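Side-chain contacts in lipid binding protein (Grifola frondosa, PDB 5H0Q), which binds lipid and probably recognises membrane domains that contain both sphingomyelin and cholesterol: residues Q35-Y40 with G97-F102; K46-L51 with L62-N67; I77-R82 with G158-M163. One frame throughout, in Å; residues are numbered along the deposited sequence.

Interaction 1 of 3, residues Q35-Y40 with G97-F102; sequences QRKNVY and GQWTVF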
# COMPACT_ATOMS: atom_id res chain seq x y z
N GLN A 35 -2.72 2.10 16.34
CA GLN A 35 -3.92 2.08 17.19
C GLN A 35 -5.09 2.80 16.55
O GLN A 35 -6.25 2.42 16.77
CB GLN A 35 -3.63 2.71 18.56
CG GLN A 35 -2.68 1.91 19.43
CD GLN A 35 -2.27 2.65 20.70
OE1 GLN A 35 -2.25 3.88 20.75
NE2 GLN A 35 -1.94 1.88 21.73
N ARG A 36 -4.83 3.85 15.78
CA ARG A 36 -5.86 4.65 15.13
C ARG A 36 -6.24 4.13 13.74
O ARG A 36 -6.98 4.81 13.02
CB ARG A 36 -5.40 6.11 15.00
CG ARG A 36 -5.14 6.82 16.34
CD ARG A 36 -6.42 7.45 16.88
NE ARG A 36 -6.12 8.21 18.09
CZ ARG A 36 -5.94 7.66 19.28
NH1 ARG A 36 -6.06 6.35 19.43
NH2 ARG A 36 -5.64 8.43 20.32
N LYS A 37 -5.78 2.93 13.38
CA LYS A 37 -6.00 2.45 12.02
C LYS A 37 -7.48 2.47 11.66
O LYS A 37 -7.84 2.78 10.52
CB LYS A 37 -5.45 1.03 11.87
CG LYS A 37 -5.71 0.40 10.49
CD LYS A 37 -5.07 -0.96 10.38
CE LYS A 37 -5.28 -1.59 9.02
NZ LYS A 37 -6.72 -1.99 8.79
N ASN A 38 -8.35 2.15 12.59
CA ASN A 38 -9.73 1.97 12.20
C ASN A 38 -10.54 3.27 12.24
O ASN A 38 -11.70 3.27 11.80
CB ASN A 38 -10.37 0.89 13.07
CG ASN A 38 -9.69 -0.46 12.86
OD1 ASN A 38 -10.07 -1.22 11.97
ND2 ASN A 38 -8.66 -0.72 13.64
N VAL A 39 -9.95 4.37 12.70
CA VAL A 39 -10.68 5.62 12.83
C VAL A 39 -11.14 6.15 11.46
O VAL A 39 -12.29 6.59 11.31
CB VAL A 39 -9.84 6.65 13.59
CG1 VAL A 39 -10.56 7.99 13.68
CG2 VAL A 39 -9.52 6.13 14.99
N TYR A 40 -10.26 6.13 10.45
CA TYR A 40 -10.61 6.60 9.12
C TYR A 40 -10.71 5.48 8.10
O TYR A 40 -10.91 5.75 6.91
CB TYR A 40 -9.61 7.66 8.65
CG TYR A 40 -9.59 8.89 9.54
CD1 TYR A 40 -10.42 9.97 9.27
CD2 TYR A 40 -8.78 8.96 10.66
CE1 TYR A 40 -10.43 11.08 10.08
CE2 TYR A 40 -8.77 10.08 11.47
CZ TYR A 40 -9.60 11.14 11.17
OH TYR A 40 -9.64 12.27 11.96
N GLY A 97 -0.36 7.71 9.98
CA GLY A 97 -1.77 7.80 10.33
C GLY A 97 -2.69 8.11 9.17
O GLY A 97 -3.90 8.26 9.40
N GLN A 98 -2.18 8.23 7.96
CA GLN A 98 -3.00 8.53 6.80
C GLN A 98 -3.12 7.33 5.88
O GLN A 98 -2.28 6.43 5.86
CB GLN A 98 -2.45 9.73 6.03
CG GLN A 98 -2.50 10.98 6.88
CD GLN A 98 -2.16 12.22 6.13
OE1 GLN A 98 -1.16 12.27 5.45
NE2 GLN A 98 -3.03 13.23 6.20
N TRP A 99 -4.24 7.31 5.15
CA TRP A 99 -4.55 6.36 4.09
C TRP A 99 -4.48 7.03 2.72
O TRP A 99 -4.79 8.22 2.59
CB TRP A 99 -5.99 5.82 4.21
CG TRP A 99 -6.35 5.06 5.43
CD1 TRP A 99 -6.74 5.56 6.63
CD2 TRP A 99 -6.38 3.63 5.56
NE1 TRP A 99 -7.01 4.53 7.50
CE2 TRP A 99 -6.79 3.34 6.86
CE3 TRP A 99 -6.08 2.58 4.68
CZ2 TRP A 99 -6.93 2.03 7.32
CZ3 TRP A 99 -6.21 1.28 5.14
CH2 TRP A 99 -6.63 1.03 6.45
N THR A 100 -4.14 6.25 1.69
CA THR A 100 -4.53 6.62 0.35
C THR A 100 -5.23 5.44 -0.32
O THR A 100 -5.13 4.29 0.12
CB THR A 100 -3.34 7.09 -0.47
OG1 THR A 100 -3.82 7.73 -1.65
CG2 THR A 100 -2.39 5.95 -0.83
N VAL A 101 -5.99 5.75 -1.37
CA VAL A 101 -6.78 4.77 -2.10
C VAL A 101 -6.61 5.03 -3.58
O VAL A 101 -6.66 6.18 -4.02
CB VAL A 101 -8.27 4.83 -1.71
CG1 VAL A 101 -9.08 3.83 -2.53
CG2 VAL A 101 -8.42 4.55 -0.22
N PHE A 102 -6.46 3.97 -4.35
CA PHE A 102 -6.44 4.11 -5.80
C PHE A 102 -6.91 2.82 -6.44
O PHE A 102 -6.98 1.77 -5.79
CB PHE A 102 -5.04 4.49 -6.30
CG PHE A 102 -3.97 3.44 -6.03
CD1 PHE A 102 -3.74 2.42 -6.93
CD2 PHE A 102 -3.19 3.50 -4.89
CE1 PHE A 102 -2.77 1.45 -6.69
CE2 PHE A 102 -2.21 2.56 -4.66
CZ PHE A 102 -2.01 1.53 -5.56
O HOH W 1 -5.49 7.18 11.31
O HOH W 2 -7.46 5.60 10.19

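Interaction 2 of 3, residues K46-L51 with L62-N67; sequences KRQAEL and LVRVYN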
# COMPACT_ATOMS: atom_id res chain seq x y z
N LYS A 46 -14.99 3.21 1.92
CA LYS A 46 -16.01 3.87 1.11
C LYS A 46 -15.45 4.28 -0.26
O LYS A 46 -16.14 4.17 -1.28
CB LYS A 46 -16.56 5.09 1.86
CG LYS A 46 -17.66 5.84 1.15
CD LYS A 46 -18.00 7.10 1.92
CE LYS A 46 -19.22 7.80 1.33
NZ LYS A 46 -19.57 9.03 2.08
N ARG A 47 -14.20 4.75 -0.29
CA ARG A 47 -13.60 5.12 -1.57
C ARG A 47 -13.33 3.88 -2.43
O ARG A 47 -13.52 3.92 -3.66
CB ARG A 47 -12.31 5.91 -1.35
CG ARG A 47 -11.59 6.32 -2.62
CD ARG A 47 -12.51 7.18 -3.51
NE ARG A 47 -11.77 7.80 -4.60
CZ ARG A 47 -12.33 8.31 -5.69
NH1 ARG A 47 -13.64 8.28 -5.85
NH2 ARG A 47 -11.57 8.86 -6.63
N GLN A 48 -12.87 2.79 -1.82
CA GLN A 48 -12.73 1.55 -2.58
C GLN A 48 -14.06 1.17 -3.23
O GLN A 48 -14.10 0.76 -4.40
CB GLN A 48 -12.25 0.41 -1.69
CG GLN A 48 -10.76 0.50 -1.29
CD GLN A 48 -10.39 -0.55 -0.28
OE1 GLN A 48 -10.94 -0.57 0.82
NE2 GLN A 48 -9.45 -1.40 -0.62
N ALA A 49 -15.17 1.28 -2.48
CA ALA A 49 -16.47 0.91 -3.03
C ALA A 49 -16.85 1.83 -4.19
O ALA A 49 -17.39 1.35 -5.19
CB ALA A 49 -17.52 0.96 -1.93
N GLU A 50 -16.64 3.14 -4.04
CA GLU A 50 -16.91 4.09 -5.12
C GLU A 50 -16.19 3.68 -6.39
O GLU A 50 -16.79 3.63 -7.48
CB GLU A 50 -16.45 5.50 -4.77
CG GLU A 50 -17.15 6.24 -3.66
CD GLU A 50 -16.42 7.53 -3.33
OE1 GLU A 50 -16.36 7.91 -2.14
OE2 GLU A 50 -15.87 8.17 -4.26
N LEU A 51 -14.88 3.47 -6.28
CA LEU A 51 -14.06 3.11 -7.43
C LEU A 51 -14.53 1.81 -8.07
O LEU A 51 -14.56 1.69 -9.30
CB LEU A 51 -12.58 3.00 -7.03
CG LEU A 51 -11.92 4.32 -6.65
CD1 LEU A 51 -10.53 4.06 -6.07
CD2 LEU A 51 -11.83 5.24 -7.85
N LEU A 62 -8.63 -2.61 -5.99
CA LEU A 62 -9.06 -1.40 -5.30
C LEU A 62 -8.16 -1.33 -4.07
O LEU A 62 -8.37 -2.04 -3.09
CB LEU A 62 -10.53 -1.46 -4.89
CG LEU A 62 -11.68 -1.48 -5.90
CD1 LEU A 62 -11.39 -0.65 -7.13
CD2 LEU A 62 -11.99 -2.91 -6.29
N VAL A 63 -7.12 -0.50 -4.13
CA VAL A 63 -6.01 -0.56 -3.18
C VAL A 63 -6.18 0.51 -2.13
O VAL A 63 -6.33 1.69 -2.47
CB VAL A 63 -4.65 -0.37 -3.87
CG1 VAL A 63 -3.54 -0.44 -2.83
CG2 VAL A 63 -4.45 -1.43 -4.94
N ARG A 64 -6.14 0.11 -0.86
CA ARG A 64 -6.02 1.07 0.24
C ARG A 64 -4.67 0.84 0.92
O ARG A 64 -4.26 -0.30 1.13
CB ARG A 64 -7.17 0.96 1.23
CG ARG A 64 -7.31 -0.34 2.02
CD ARG A 64 -8.47 -0.22 3.03
NE ARG A 64 -8.55 -1.37 3.92
CZ ARG A 64 -9.34 -2.42 3.77
NH1 ARG A 64 -10.21 -2.49 2.76
NH2 ARG A 64 -9.27 -3.40 4.65
N VAL A 65 -4.02 1.93 1.31
CA VAL A 65 -2.68 1.91 1.89
C VAL A 65 -2.72 2.70 3.18
O VAL A 65 -3.13 3.86 3.17
CB VAL A 65 -1.66 2.57 0.94
CG1 VAL A 65 -0.28 2.57 1.57
CG2 VAL A 65 -1.68 1.90 -0.41
N TYR A 66 -2.26 2.09 4.29
CA TYR A 66 -2.20 2.77 5.58
C TYR A 66 -0.74 2.87 6.01
O TYR A 66 -0.05 1.85 6.10
CB TYR A 66 -3.00 2.05 6.68
CG TYR A 66 -3.13 2.84 7.94
CD1 TYR A 66 -3.73 4.08 7.94
CD2 TYR A 66 -2.63 2.35 9.15
CE1 TYR A 66 -3.88 4.81 9.11
CE2 TYR A 66 -2.77 3.07 10.32
CZ TYR A 66 -3.38 4.30 10.29
OH TYR A 66 -3.55 5.02 11.42
N ASN A 67 -0.30 4.08 6.31
CA ASN A 67 1.07 4.33 6.79
C ASN A 67 1.05 4.45 8.31
O ASN A 67 0.55 5.44 8.84
CB ASN A 67 1.64 5.58 6.15
CG ASN A 67 3.02 5.92 6.71
OD1 ASN A 67 3.65 5.09 7.35
ND2 ASN A 67 3.45 7.15 6.52

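Interaction 3 of 3, residues I77-R82 with G158-M163; sequences IEESFR and GSKDYM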
# COMPACT_ATOMS: atom_id res chain seq x y z
N ILE A 77 8.19 5.14 -7.04
CA ILE A 77 8.00 4.43 -8.29
C ILE A 77 6.55 4.00 -8.35
O ILE A 77 5.99 3.55 -7.35
CB ILE A 77 8.91 3.19 -8.40
CG1 ILE A 77 10.37 3.59 -8.33
CG2 ILE A 77 8.64 2.45 -9.68
CD1 ILE A 77 11.33 2.41 -8.14
N GLU A 78 5.96 4.13 -9.54
CA GLU A 78 4.71 3.47 -9.90
C GLU A 78 4.95 2.73 -11.20
O GLU A 78 5.50 3.31 -12.14
CB GLU A 78 3.58 4.47 -10.12
CG GLU A 78 3.21 5.31 -8.95
CD GLU A 78 2.20 6.37 -9.35
OE1 GLU A 78 1.78 6.38 -10.53
OE2 GLU A 78 1.85 7.20 -8.49
N GLU A 79 4.57 1.46 -11.27
CA GLU A 79 4.80 0.71 -12.49
C GLU A 79 3.61 -0.19 -12.78
O GLU A 79 3.14 -0.90 -11.90
CB GLU A 79 6.09 -0.12 -12.35
CG GLU A 79 6.50 -0.89 -13.57
CD GLU A 79 7.00 -0.01 -14.72
OE1 GLU A 79 7.29 1.18 -14.50
OE2 GLU A 79 7.10 -0.53 -15.85
N SER A 80 3.13 -0.13 -14.03
CA SER A 80 2.12 -1.07 -14.55
C SER A 80 2.82 -2.17 -15.32
O SER A 80 3.46 -1.91 -16.34
CB SER A 80 1.12 -0.38 -15.48
OG SER A 80 0.39 0.61 -14.81
N PHE A 81 2.65 -3.41 -14.86
CA PHE A 81 3.11 -4.54 -15.64
C PHE A 81 2.05 -5.03 -16.62
O PHE A 81 2.37 -5.38 -17.76
CB PHE A 81 3.53 -5.69 -14.72
CG PHE A 81 4.57 -5.30 -13.70
CD1 PHE A 81 5.81 -4.87 -14.11
CD2 PHE A 81 4.31 -5.40 -12.35
CE1 PHE A 81 6.77 -4.52 -13.18
CE2 PHE A 81 5.27 -5.06 -11.41
CZ PHE A 81 6.50 -4.62 -11.83
N ARG A 82 0.80 -5.07 -16.18
CA ARG A 82 -0.35 -5.33 -17.05
C ARG A 82 -1.45 -4.38 -16.60
O ARG A 82 -1.71 -4.29 -15.40
CB ARG A 82 -0.83 -6.77 -16.91
CG ARG A 82 0.22 -7.79 -17.19
CD ARG A 82 -0.29 -9.21 -17.01
NE ARG A 82 0.81 -10.14 -17.19
CZ ARG A 82 1.38 -10.86 -16.23
NH1 ARG A 82 0.96 -10.80 -14.98
NH2 ARG A 82 2.39 -11.66 -16.52
N GLY A 158 16.39 -5.48 -8.21
CA GLY A 158 15.23 -6.28 -8.55
C GLY A 158 14.58 -5.72 -9.80
O GLY A 158 13.88 -4.70 -9.74
N SER A 159 14.82 -6.36 -10.93
CA SER A 159 14.32 -5.85 -12.20
C SER A 159 12.81 -5.95 -12.27
O SER A 159 12.17 -6.73 -11.56
CB SER A 159 14.91 -6.63 -13.36
OG SER A 159 14.35 -7.93 -13.39
N LYS A 160 12.24 -5.15 -13.18
CA LYS A 160 10.81 -5.23 -13.45
C LYS A 160 10.41 -6.64 -13.84
O LYS A 160 9.38 -7.15 -13.39
CB LYS A 160 10.43 -4.25 -14.56
CG LYS A 160 10.67 -2.80 -14.21
CD LYS A 160 10.36 -1.87 -15.38
CE LYS A 160 10.53 -0.41 -14.99
NZ LYS A 160 10.32 0.52 -16.13
N ASP A 161 11.21 -7.28 -14.70
CA ASP A 161 10.87 -8.63 -15.12
C ASP A 161 10.90 -9.59 -13.94
O ASP A 161 10.09 -10.52 -13.87
CB ASP A 161 11.83 -9.11 -16.22
CG ASP A 161 11.63 -8.38 -17.53
OD1 ASP A 161 10.48 -7.97 -17.81
OD2 ASP A 161 12.61 -8.21 -18.28
N TYR A 162 11.84 -9.38 -13.02
CA TYR A 162 11.97 -10.29 -11.88
C TYR A 162 10.83 -10.08 -10.88
O TYR A 162 10.27 -11.05 -10.36
CB TYR A 162 13.32 -10.09 -11.19
CG TYR A 162 13.51 -10.98 -9.98
CD1 TYR A 162 13.62 -12.35 -10.13
CD2 TYR A 162 13.58 -10.45 -8.70
CE1 TYR A 162 13.81 -13.18 -9.03
CE2 TYR A 162 13.76 -11.27 -7.60
CZ TYR A 162 13.87 -12.63 -7.77
OH TYR A 162 14.04 -13.45 -6.68
N MET A 163 10.48 -8.83 -10.60
CA MET A 163 9.36 -8.58 -9.69
C MET A 163 8.06 -9.13 -10.26
O MET A 163 7.25 -9.71 -9.53
CB MET A 163 9.26 -7.09 -9.38
CG MET A 163 10.52 -6.55 -8.67
SD MET A 163 11.04 -7.58 -7.27
CE MET A 163 9.55 -7.52 -6.24

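Interaction 1 of 3, residues Q35-Y40 with G97-F102
The turn that joins helix 26-35 to helix 41-55 rests on strand 99-105 at Trp99, whose indole is received by Lys37 and Tyr40. The loop shows how a tryptophan can be seated by backbone atoms and water as well as by side chains. The carbonyl of Lys37 meets the benzo edge of the indole close to the ring plane, with Lys37 O 3.4 Å from Trp99 CZ2. From there the lysine side chain crosses the indole at about a right angle. Its CG lies anti to the backbone N (chi1 177°), which carries the aliphatic part past the same corner of the ring, Lys37 CG standing 3.8 Å from Trp99 CZ2. Lys37 NZ is held beyond the indole by a salt bridge to Glu197 and a hydrogen bond to Gln41. On the pyrrole side the contact is lighter, the methylene Tyr40 CB lying 4.1 Å from Trp99 CD1.

Tyr40 is the N-cap residue of helix 41-55, so the indole abuts the point where the connection becomes helical again. Two ordered waters also bridge the segments. Water 2 sits at the edge of the indole, in its plane, and accepts from Trp99 NE1 at 2.9 Å. It also accepts from Tyr40 N at 2.9 Å, and lies at the same distance, 2.9 Å, from Lys37 O. A single solvent molecule thus serves the indole N-H and two backbone groups of the turn. Water 1 spans the gap nearer Gly97, 2.7 Å from Gly97 O and at a longer 3.3 Å from Arg36 O; its protons have more acceptors nearby than they can serve. On the strand side, the Trp99 ring also meets that of Tyr66, the two planes inclined at about 40°.

Interaction 2 of 3, residues K46-L51 with L62-N67
Helix segment 46-51 and strand segment 62-67 run nearly antiparallel, at 161°, with their axes 8.3 Å apart at closest approach, and Gln48 and Leu62 bring the two backbones nearest each other. Gln48 illustrates how one buried amide can join a helix to a strand by using both of its polar ends. Extended beyond CG, its side chain reaches over the strand and divides its bonds between main chain and side chain. Gln48 NE2 donates to Leu62 O over 2.8 Å, approaching from above the carbonyl plane rather than along a lone pair. The other end, Gln48 OE1, accepts from Arg64 NH1, also at 2.8 Å. This second bond is well directed: the N-H points almost straight at the oxygen (161°), which offers an in-plane lone pair to the edge of the guanidinium. Amide and guanidinium planes are perpendicular. With two bonds at opposite ends, the amide can hardly rotate.

Arg64 reaches its place by an unusual route, its CG lying between the backbone N and the carbonyl carbon (chi1 64°). The extended chain that follows crosses the glutamine, with Arg64 CD 3.3 Å from Gln48 OE1 and Arg64 CG 3.6 Å from Gln48 NE2. Apolar packing joins Leu62 CD1 to Leu51 CB at 3.8 Å. Leu62 also packs against the helix backbone, its CG 3.6 Å from Gln48 O. A salt bridge from Arg64 NE to Glu197 helps fix the position of the guanidinium. Strand 60-68 is flanked in its sheet by strand 99-105, antiparallel to it, and strand 193-201, parallel to it; helix 41-55 packs on a face of this sheet, running nearly antiparallel to strand 60-68 and also touching Val101 on one neighbour and Tyr195 on the other.

Interaction 3 of 3, residues I77-R82 with G158-M163
Lys160 NZ is shared between the two carboxylate oxygens of Glu79, at 3.4 Å from Glu79 OE2 and 3.5 Å from Glu79 OE1. Both hydrogen bonds are weak, so the salt bridge is a loose one. The lysine chain, extended beyond CG, crosses the glutamate at about a right angle. Glu79 turns to meet it with a bend at chi2 (70°), and carbon joins in the contact, Lys160 CE lying 3.5 Å from Glu79 OE2. Phe81 meets the backbone end of the same lysine. Its ring atom CE1 is 3.7 Å from Lys160 O and 3.9 Å from Lys160 CB, while Phe81 CZ packs more distantly on Met163 CB.

The contact joins strand 73-80 and the corner that follows it to the first turn of helix 160-169. Here Phe81 and Arg82 together face Ala115 of the neighbouring strand, a classic beta bulge, and the chain turns a corner at Phe81. The helix is started by Ser159 as N-cap, its OG accepting from Tyr162 N at 2.9 Å. Farther along the helix, Leu164 and Leu167 also touch the Phe81 ring, and Trp155 lies against both Glu79 and Lys160.

Overall arrangement
Interactions 1 and 2 form one continuous region, about 10 Å apart between centres, and the second is nested in the loop closed by the first. Neighbouring strands 99-105 and 60-68 join them: Gly97 N lies 2.7 Å from Asn67 O, and Trp99 CZ3 packs 3.4 Å from Arg64 CD. Glu197 adds a shared charge, pairing with both Lys37 and Arg64. Interaction 3 belongs to the other sheet, and lies across the chain's centre from interaction 1, with about 26 Å between centres; about 22 Å separates its centre from that of interaction 2. Helices thus pack on two separate sheets, which the chain links directly as strand 60-68 leads to strand 73-80.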